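Local coordinates for protein phospholipase C-beta (PLC-beta) (Sepia officinalis, PDB 3QR0) that belongs to the phosphoinositide-specific phospholipase C family, beta type, a multidomain protein with PH, EF-hand-like, TIM-barrel and C2 domains and a bound calcium ion, at residues A[667-681]-A[712-726]. Sequence-based numbering, arbitrary orientation.
Sequences ISSYVEVEMYGLPTD and VLPDLAVVRIIVSEE. With GOL (glycerol), chain E.
D681 OD2 is gripped by L713 N at 2.9 Å and by a water that also bridges to L713 O and L678 N; D681 OD1 takes V712 N at 2.8 Å, both N-H groups on syn sides. The aspartate ties the turn after one strand to the approach to the other. Beside it L678 CD1 lies against L713 CB, and L678 CD2 meets L716 CD1 at 3.6 Å. Strands 669-676 and 718-725 run antiparallel (157° between their directions), with paired N-H...O bonds at Y670-S724, E672-I722, E674-R720 and Y676-V718. R720 stretches out from CG to NE, CG trans to the backbone N (chi1 -175°); CD reaches the edge of the Y676 ring, and NH1 donates to Y676 OH (3.2 Å) in the guanidinium plane. That hydroxyl donates to E674 OE1 (2.6 Å), which is also salt-bridged to R684, while R720 NE bonds H733 and helix 605-613 packs on Y676 and R720. A glycerol donates to E672 OE1 and E674 OE2 and accepts from R720 NH1. S724 CB lies over one face of the Y670 ring (CH-pi, 4.2 Å to its centroid). On the other sheet face V671, V673 and M675 stand opposite V723, I721 and V719 in non-hydrogen-bonded pairs; V673 CG1 touches V719 CG2 diagonally at 3.7 Å, and F706 and F708 of the facing sheet close over V673. This is the antiparallel strand pairing and apolar filling of a C2-domain beta sandwich.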
loop_
_atom_site.group_PDB
_atom_site.type_symbol
_atom_site.label_atom_id
_atom_site.label_comp_id
_atom_site.label_asym_id
_atom_site.label_seq_id
_atom_site.Cartn_x
_atom_site.Cartn_y
_atom_site.Cartn_z
ATOM N N ILE A 667 23.544 -2.221 12.681
ATOM C CA ILE A 667 22.535 -3.030 13.368
ATOM C C ILE A 667 22.787 -4.523 13.171
ATOM O O ILE A 667 23.541 -4.928 12.283
ATOM C CB ILE A 667 21.098 -2.702 12.879
ATOM C CG1 ILE A 667 20.941 -2.984 11.378
ATOM C CG2 ILE A 667 20.754 -1.250 13.176
ATOM C CD1 ILE A 667 19.512 -3.208 10.947
ATOM N N SER A 668 22.160 -5.329 14.021
ATOM C CA SER A 668 22.091 -6.772 13.832
ATOM C C SER A 668 20.689 -7.077 13.312
ATOM O O SER A 668 19.714 -6.530 13.825
ATOM C CB SER A 668 22.346 -7.501 15.148
ATOM O OG SER A 668 23.622 -7.161 15.669
ATOM N N SER A 669 20.581 -7.921 12.291
ATOM C CA SER A 669 19.294 -8.157 11.634
ATOM C C SER A 669 19.019 -9.618 11.324
ATOM O O SER A 669 19.928 -10.445 11.279
ATOM C CB SER A 669 19.214 -7.364 10.332
ATOM O OG SER A 669 20.089 -7.897 9.353
ATOM N N TYR A 670 17.740 -9.916 11.111
ATOM C CA TYR A 670 17.317 -11.188 10.551
ATOM C C TYR A 670 16.112 -10.979 9.640
ATOM O O TYR A 670 15.485 -9.913 9.643
ATOM C CB TYR A 670 17.013 -12.217 11.654
ATOM C CG TYR A 670 15.899 -11.840 12.611
ATOM C CD1 TYR A 670 14.563 -12.039 12.269
ATOM C CD2 TYR A 670 16.180 -11.313 13.869
ATOM C CE1 TYR A 670 13.535 -11.706 13.146
ATOM C CE2 TYR A 670 15.155 -10.980 14.758
ATOM C CZ TYR A 670 13.837 -11.180 14.390
ATOM O OH TYR A 670 12.814 -10.843 15.252
ATOM N N VAL A 671 15.807 -12.006 8.860
ATOM C CA VAL A 671 14.724 -11.958 7.893
ATOM C C VAL A 671 13.788 -13.134 8.118
ATOM O O VAL A 671 14.232 -14.253 8.403
ATOM C CB VAL A 671 15.260 -11.986 6.452
ATOM C CG1 VAL A 671 14.106 -11.859 5.437
ATOM C CG2 VAL A 671 16.292 -10.874 6.256
ATOM N N GLU A 672 12.493 -12.856 8.028
ATOM C CA GLU A 672 11.454 -13.867 8.139
ATOM C C GLU A 672 10.617 -13.904 6.858
ATOM O O GLU A 672 10.493 -12.901 6.157
ATOM C CB GLU A 672 10.544 -13.545 9.318
ATOM C CG GLU A 672 11.171 -13.743 10.674
ATOM C CD GLU A 672 10.260 -13.262 11.782
ATOM O OE1 GLU A 672 10.183 -12.032 11.982
ATOM O OE2 GLU A 672 9.613 -14.108 12.438
ATOM N N VAL A 673 10.047 -15.064 6.560
ATOM C CA VAL A 673 9.187 -15.224 5.396
ATOM C C VAL A 673 7.910 -15.939 5.815
ATOM O O VAL A 673 7.960 -17.025 6.399
ATOM C CB VAL A 673 9.884 -16.009 4.265
ATOM C CG1 VAL A 673 8.963 -16.123 3.053
ATOM C CG2 VAL A 673 11.193 -15.324 3.872
ATOM N N GLU A 674 6.775 -15.309 5.540
ATOM C CA GLU A 674 5.470 -15.848 5.912
ATOM C C GLU A 674 4.570 -15.954 4.689
ATOM O O GLU A 674 4.825 -15.319 3.656
ATOM C CB GLU A 674 4.821 -14.969 6.995
ATOM C CG GLU A 674 5.537 -15.077 8.339
ATOM C CD GLU A 674 4.762 -14.513 9.522
ATOM O OE1 GLU A 674 3.717 -13.851 9.330
ATOM O OE2 GLU A 674 5.209 -14.758 10.666
ATOM N N MET A 675 3.530 -16.777 4.805
ATOM C CA MET A 675 2.511 -16.890 3.768
ATOM C C MET A 675 1.125 -16.784 4.394
ATOM O O MET A 675 0.878 -17.351 5.466
ATOM C CB MET A 675 2.660 -18.209 2.999
ATOM C CG MET A 675 1.660 -18.395 1.864
ATOM S SD MET A 675 2.053 -19.741 0.719
ATOM C CE MET A 675 3.708 -19.285 0.191
ATOM N N TYR A 676 0.238 -16.041 3.730
ATOM C CA TYR A 676 -1.158 -15.897 4.151
ATOM C C TYR A 676 -2.055 -16.183 2.961
ATOM O O TYR A 676 -1.842 -15.650 1.869
ATOM C CB TYR A 676 -1.451 -14.484 4.684
ATOM C CG TYR A 676 -0.302 -13.871 5.435
ATOM C CD1 TYR A 676 0.012 -14.285 6.724
ATOM C CD2 TYR A 676 0.490 -12.894 4.851
ATOM C CE1 TYR A 676 1.090 -13.737 7.416
ATOM C CE2 TYR A 676 1.566 -12.341 5.533
ATOM C CZ TYR A 676 1.858 -12.763 6.817
ATOM O OH TYR A 676 2.928 -12.213 7.495
ATOM N N GLY A 677 -3.053 -17.027 3.176
ATOM C CA GLY A 677 -4.010 -17.385 2.134
ATOM C C GLY A 677 -5.091 -18.227 2.765
ATOM O O GLY A 677 -5.587 -17.886 3.830
ATOM N N LEU A 678 -5.441 -19.343 2.133
ATOM C CA LEU A 678 -6.308 -20.319 2.779
ATOM C C LEU A 678 -5.652 -20.778 4.081
ATOM O O LEU A 678 -4.423 -20.744 4.199
ATOM C CB LEU A 678 -6.565 -21.528 1.877
ATOM C CG LEU A 678 -7.448 -21.329 0.637
ATOM C CD1 LEU A 678 -7.760 -22.684 0.019
ATOM C CD2 LEU A 678 -8.736 -20.595 0.975
ATOM N N PRO A 679 -6.461 -21.202 5.065
ATOM C CA PRO A 679 -5.888 -21.695 6.314
ATOM C C PRO A 679 -4.805 -22.754 6.093
ATOM O O PRO A 679 -3.760 -22.695 6.735
ATOM C CB PRO A 679 -7.098 -22.287 7.042
ATOM C CG PRO A 679 -8.244 -21.499 6.550
ATOM C CD PRO A 679 -7.934 -21.149 5.122
ATOM N N THR A 680 -5.043 -23.685 5.171
ATOM C CA THR A 680 -4.071 -24.746 4.868
ATOM C C THR A 680 -2.764 -24.223 4.245
ATOM O O THR A 680 -1.745 -24.912 4.277
ATOM C CB THR A 680 -4.686 -25.825 3.940
ATOM O OG1 THR A 680 -3.892 -27.019 3.986
ATOM C CG2 THR A 680 -4.788 -25.328 2.500
ATOM N N ASP A 681 -2.798 -23.017 3.679
ATOM C CA ASP A 681 -1.622 -22.399 3.055
ATOM C C ASP A 681 -0.995 -21.299 3.913
ATOM O O ASP A 681 -0.007 -20.682 3.505
ATOM C CB ASP A 681 -2.005 -21.788 1.702
ATOM C CG ASP A 681 -2.444 -22.827 0.683
ATOM O OD1 ASP A 681 -1.999 -23.985 0.779
ATOM O OD2 ASP A 681 -3.230 -22.479 -0.225
ATOM N N VAL A 712 -2.099 -24.905 -1.914
ATOM C CA VAL A 712 -3.360 -25.357 -2.503
ATOM C C VAL A 712 -4.032 -24.318 -3.406
ATOM O O VAL A 712 -4.490 -24.659 -4.496
ATOM C CB VAL A 712 -4.358 -25.807 -1.413
ATOM C CG1 VAL A 712 -5.772 -25.908 -1.984
ATOM C CG2 VAL A 712 -3.918 -27.140 -0.812
ATOM N N LEU A 713 -4.086 -23.063 -2.960
ATOM C CA LEU A 713 -4.768 -22.001 -3.712
ATOM C C LEU A 713 -3.881 -20.762 -3.853
ATOM O O LEU A 713 -4.035 -19.784 -3.117
ATOM C CB LEU A 713 -6.105 -21.644 -3.042
ATOM C CG LEU A 713 -7.296 -21.461 -3.988
ATOM C CD1 LEU A 713 -7.001 -20.444 -5.074
ATOM C CD2 LEU A 713 -7.703 -22.796 -4.597
ATOM N N PRO A 714 -2.943 -20.797 -4.811
ATOM C CA PRO A 714 -2.007 -19.688 -4.990
ATOM C C PRO A 714 -2.656 -18.306 -5.177
ATOM O O PRO A 714 -2.164 -17.329 -4.623
ATOM C CB PRO A 714 -1.231 -20.092 -6.244
ATOM C CG PRO A 714 -1.264 -21.573 -6.233
ATOM C CD PRO A 714 -2.625 -21.924 -5.706
ATOM N N ASP A 715 -3.750 -18.224 -5.930
ATOM C CA ASP A 715 -4.346 -16.917 -6.239
ATOM C C ASP A 715 -5.029 -16.237 -5.049
ATOM O O ASP A 715 -5.341 -15.054 -5.128
ATOM C CB ASP A 715 -5.309 -17.011 -7.429
ATOM C CG ASP A 715 -4.581 -17.212 -8.763
ATOM O OD1 ASP A 715 -3.340 -16.997 -8.825
ATOM O OD2 ASP A 715 -5.256 -17.590 -9.748
ATOM N N LEU A 716 -5.248 -16.967 -3.955
ATOM C CA LEU A 716 -5.728 -16.367 -2.704
ATOM C C LEU A 716 -4.587 -16.038 -1.722
ATOM O O LEU A 716 -4.835 -15.513 -0.633
ATOM C CB LEU A 716 -6.740 -17.295 -2.015
ATOM C CG LEU A 716 -8.133 -17.411 -2.647
ATOM C CD1 LEU A 716 -8.955 -18.442 -1.891
ATOM C CD2 LEU A 716 -8.860 -16.067 -2.664
ATOM N N ALA A 717 -3.347 -16.319 -2.114
ATOM C CA ALA A 717 -2.217 -16.257 -1.195
ATOM C C ALA A 717 -1.225 -15.154 -1.527
ATOM O O ALA A 717 -1.088 -14.738 -2.684
ATOM C CB ALA A 717 -1.499 -17.600 -1.166
ATOM N N VAL A 718 -0.520 -14.703 -0.494
ATOM C CA VAL A 718 0.625 -13.827 -0.653
ATOM C C VAL A 718 1.796 -14.385 0.139
ATOM O O VAL A 718 1.603 -15.046 1.166
ATOM C CB VAL A 718 0.311 -12.395 -0.182
ATOM C CG1 VAL A 718 -0.900 -11.860 -0.918
ATOM C CG2 VAL A 718 0.091 -12.343 1.338
ATOM N N VAL A 719 3.002 -14.142 -0.359
ATOM C CA VAL A 719 4.219 -14.406 0.388
ATOM C C VAL A 719 4.758 -13.064 0.856
ATOM O O VAL A 719 4.610 -12.040 0.160
ATOM C CB VAL A 719 5.259 -15.204 -0.450
ATOM C CG1 VAL A 719 5.742 -14.400 -1.660
ATOM C CG2 VAL A 719 6.427 -15.630 0.421
ATOM N N ARG A 720 5.337 -13.054 2.053
ATOM C CA ARG A 720 5.766 -11.819 2.677
ATOM C C ARG A 720 7.150 -11.961 3.284
ATOM O O ARG A 720 7.398 -12.892 4.052
ATOM C CB ARG A 720 4.778 -11.416 3.769
ATOM C CG ARG A 720 5.078 -10.075 4.386
ATOM C CD ARG A 720 3.982 -9.651 5.327
ATOM N NE ARG A 720 4.354 -8.444 6.058
ATOM C CZ ARG A 720 4.271 -8.282 7.376
ATOM N NH1 ARG A 720 3.826 -9.251 8.171
ATOM N NH2 ARG A 720 4.647 -7.130 7.906
ATOM N N ILE A 721 8.033 -11.024 2.944
ATOM C CA ILE A 721 9.362 -10.921 3.548
ATOM C C ILE A 721 9.339 -9.827 4.612
ATOM O O ILE A 721 8.914 -8.709 4.332
ATOM C CB ILE A 721 10.436 -10.590 2.481
ATOM C CG1 ILE A 721 10.636 -11.780 1.535
ATOM C CG2 ILE A 721 11.769 -10.230 3.140
ATOM C CD1 ILE A 721 11.624 -11.502 0.380
ATOM N N ILE A 722 9.780 -10.152 5.827
ATOM C CA ILE A 722 9.848 -9.184 6.922
ATOM C C ILE A 722 11.275 -9.125 7.459
ATOM O O ILE A 722 11.859 -10.151 7.797
ATOM C CB ILE A 722 8.887 -9.534 8.091
ATOM C CG1 ILE A 722 7.464 -9.817 7.591
ATOM C CG2 ILE A 722 8.859 -8.383 9.102
ATOM C CD1 ILE A 722 7.186 -11.274 7.269
ATOM N N VAL A 723 11.838 -7.925 7.526
ATOM C CA VAL A 723 13.173 -7.743 8.074
ATOM C C VAL A 723 13.069 -7.027 9.415
ATOM O O VAL A 723 12.380 -6.010 9.529
ATOM C CB VAL A 723 14.087 -6.946 7.129
ATOM C CG1 VAL A 723 15.501 -6.894 7.694
ATOM C CG2 VAL A 723 14.086 -7.556 5.721
ATOM N N SER A 724 13.763 -7.564 10.418
ATOM C CA SER A 724 13.741 -7.024 11.776
ATOM C C SER A 724 15.142 -6.907 12.358
ATOM O O SER A 724 16.055 -7.632 11.957
ATOM C CB SER A 724 12.908 -7.933 12.686
ATOM O OG SER A 724 11.583 -8.073 12.202
ATOM N N GLU A 725 15.310 -5.997 13.315
ATOM C CA GLU A 725 16.512 -5.977 14.140
ATOM C C GLU A 725 16.461 -7.194 15.066
ATOM O O GLU A 725 15.392 -7.782 15.262
ATOM C CB GLU A 725 16.613 -4.683 14.951
ATOM C CG GLU A 725 16.671 -3.421 14.089
ATOM C CD GLU A 725 17.119 -2.177 14.852
ATOM O OE1 GLU A 725 17.991 -2.285 15.737
ATOM O OE2 GLU A 725 16.609 -1.080 14.545
ATOM N N GLU A 726 17.610 -7.574 15.626
ATOM C CA GLU A 726 17.692 -8.748 16.502
ATOM C C GLU A 726 16.718 -8.686 17.677
ATOM O O GLU A 726 16.179 -9.714 18.087
ATOM C CB GLU A 726 19.116 -8.943 17.031
ATOM C CG GLU A 726 19.236 -10.069 18.064
ATOM C CD GLU A 726 20.669 -10.457 18.375
ATOM O OE1 GLU A 726 21.586 -9.641 18.132
ATOM O OE2 GLU A 726 20.875 -11.583 18.886
HETATM C C1 GOL E . 7.032 -11.683 11.619
HETATM O O1 GOL E . 7.696 -11.990 12.824
HETATM C C2 GOL E . 5.557 -11.494 11.935
HETATM O O2 GOL E . 4.958 -12.744 12.171
HETATM C C3 GOL E . 4.852 -10.775 10.792
HETATM O O3 GOL E . 4.465 -9.489 11.217
HETATM O O HOH W 1 20.572 -4.073 16.135
HETATM O O HOH W 2 11.591 -10.248 10.631
HETATM O O HOH W 3 -4.027 -19.903 -0.372
#